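Local atomic coordinates of ubiquitin-like-specific protease 2 (Saccharomyces cerevisiae, PDB entry 5LNB), a protein that removes the small ubiquitin-like modifier SUMO from conjugated proteins as a cysteine protease of the Ulp1 (C48) family. Residues I280-L283 and K284-L288. Sequence-based numbering, arbitrary orientation.
Sequences ISYL and KKENL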
loop_
_atom_site.group_PDB
_atom_site.type_symbol
_atom_site.label_atom_id
_atom_site.label_comp_id
_atom_site.label_asym_id
_atom_site.label_seq_id
_atom_site.Cartn_x
_atom_site.Cartn_y
_atom_site.Cartn_z
ATOM N N ILE A 280 6.109 6.188 24.891
ATOM C CA ILE A 280 6.955 6.541 26.026
ATOM C C ILE A 280 6.117 6.662 27.293
ATOM O O ILE A 280 6.504 6.173 28.362
ATOM C CB ILE A 280 7.731 7.839 25.747
ATOM C CG1 ILE A 280 8.813 7.603 24.692
ATOM C CG2 ILE A 280 8.348 8.373 27.035
ATOM C CD1 ILE A 280 9.454 8.889 24.199
ATOM N N SER A 281 4.970 7.341 27.202
ATOM C CA SER A 281 4.105 7.432 28.373
ATOM C C SER A 281 3.732 6.046 28.867
ATOM O O SER A 281 3.794 5.768 30.070
ATOM C CB SER A 281 2.853 8.239 28.061
ATOM O OG SER A 281 3.184 9.596 27.860
ATOM N N TYR A 282 3.363 5.153 27.949
ATOM C CA TYR A 282 3.081 3.782 28.344
ATOM C C TYR A 282 4.283 3.162 29.051
ATOM O O TYR A 282 4.144 2.574 30.126
ATOM C CB TYR A 282 2.676 2.952 27.124
ATOM C CG TYR A 282 2.741 1.471 27.392
ATOM C CD1 TYR A 282 1.786 0.848 28.187
ATOM C CD2 TYR A 282 3.774 0.697 26.877
ATOM C CE1 TYR A 282 1.848 -0.508 28.449
ATOM C CE2 TYR A 282 3.845 -0.667 27.135
ATOM C CZ TYR A 282 2.878 -1.264 27.922
ATOM O OH TYR A 282 2.938 -2.621 28.189
ATOM N N LEU A 283 5.478 3.290 28.466
ATOM C CA LEU A 283 6.656 2.667 29.066
ATOM C C LEU A 283 6.921 3.216 30.459
ATOM O O LEU A 283 7.306 2.469 31.366
ATOM C CB LEU A 283 7.887 2.869 28.177
ATOM C CG LEU A 283 7.956 2.084 26.861
ATOM C CD1 LEU A 283 9.191 2.466 26.049
ATOM C CD2 LEU A 283 7.914 0.589 27.101
ATOM N N LYS A 284 6.728 4.521 30.648
ATOM C CA LYS A 284 6.969 5.113 31.960
ATOM C C LYS A 284 5.889 4.726 32.960
ATOM O O LYS A 284 6.170 4.589 34.152
ATOM C CB LYS A 284 7.068 6.633 31.837
ATOM C CG LYS A 284 8.354 7.112 31.177
ATOM C CD LYS A 284 8.336 8.609 30.944
ATOM C CE LYS A 284 9.743 9.159 30.813
ATOM N NZ LYS A 284 9.733 10.600 30.430
ATOM N N LYS A 285 4.652 4.543 32.497
ATOM C CA LYS A 285 3.591 4.073 33.383
ATOM C C LYS A 285 3.880 2.664 33.889
ATOM O O LYS A 285 3.699 2.377 35.077
ATOM C CB LYS A 285 2.247 4.119 32.652
ATOM C CG LYS A 285 1.036 3.844 33.526
ATOM C CD LYS A 285 -0.218 3.746 32.667
ATOM C CE LYS A 285 -1.481 3.752 33.506
ATOM N NZ LYS A 285 -1.664 5.054 34.213
ATOM N N GLU A 286 4.336 1.776 33.008
ATOM C CA GLU A 286 4.636 0.393 33.361
ATOM C C GLU A 286 6.033 0.207 33.947
ATOM O O GLU A 286 6.442 -0.935 34.181
ATOM C CB GLU A 286 4.470 -0.498 32.131
ATOM C CG GLU A 286 3.067 -0.465 31.563
ATOM C CD GLU A 286 2.030 -0.887 32.589
ATOM O OE1 GLU A 286 2.200 -1.966 33.196
ATOM O OE2 GLU A 286 1.057 -0.131 32.800
ATOM N N ASN A 287 6.769 1.292 34.186
ATOM C CA ASN A 287 8.139 1.221 34.696
ATOM C C ASN A 287 9.030 0.346 33.811
ATOM O O ASN A 287 9.950 -0.321 34.293
ATOM C CB ASN A 287 8.156 0.742 36.149
ATOM C CG ASN A 287 7.371 1.664 37.067
ATOM O OD1 ASN A 287 7.764 2.809 37.298
ATOM N ND2 ASN A 287 6.249 1.170 37.589
ATOM N N LEU A 288 8.766 0.356 32.505
ATOM C CA LEU A 288 9.597 -0.321 31.518
ATOM C C LEU A 288 10.521 0.626 30.760
ATOM O O LEU A 288 11.339 0.162 29.957
ATOM C CB LEU A 288 8.716 -1.058 30.500
ATOM C CG LEU A 288 7.780 -2.143 31.034
ATOM C CD1 LEU A 288 6.848 -2.611 29.937
ATOM C CD2 LEU A 288 8.580 -3.301 31.583
#
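Leu-283 and Leu-288 meet where helix 264-285 comes to its end, in a Schellman motif. The amide N of Leu-288 reaches back to O of Leu-283 at 2.8 Å, lying in the carbonyl plane, while N of Asn-287 makes a longer, weak bond of 3.4 Å to O of Lys-284. Asn-287 provides the positive phi (55°) that turns the chain over, and the turn brings the two leucines together, crossing at about a right angle with CD2 of Leu-283 3.9 Å from CB of Leu-288. This is the close-packed side, and Leu-283 is its buried residue. Upstream, regular i to i+4 bonds hold the last helical turn: N of Lys-284 to O of Ile-280, N of Lys-285 to O of Ser-281, and N of Glu-286 to O of Tyr-282 at 3.0 Å.

Tyr-282 and Glu-286 form the exposed flank, yet one approach there is close. The ring of Tyr-282 reaches Glu-286 because chi1 (164°) sets CG opposite the backbone N, and CG of Glu-286 comes obliquely to within 3.3 Å of CE1. A bend at chi2 of Glu-286 leaves its carboxylate plane only 18° from that of the ring.

Lys-284 runs extended beside Ile-280, its CD 3.9 Å from CG2 of Ile-280. Beyond the turn comes helix 289-294, which packs against the buried side: Tyr-289 touches Ile-280 and Leu-283 and takes a cation-pi contact from Lys-284, and Val-292 touches Leu-283. The contact lies at the surface, about 32 Å from the centre of this chain, which carries the Ulp1-family catalytic domain; Pro-21, in the loop before strand 23-26, meets both Ile-280 and Leu-283.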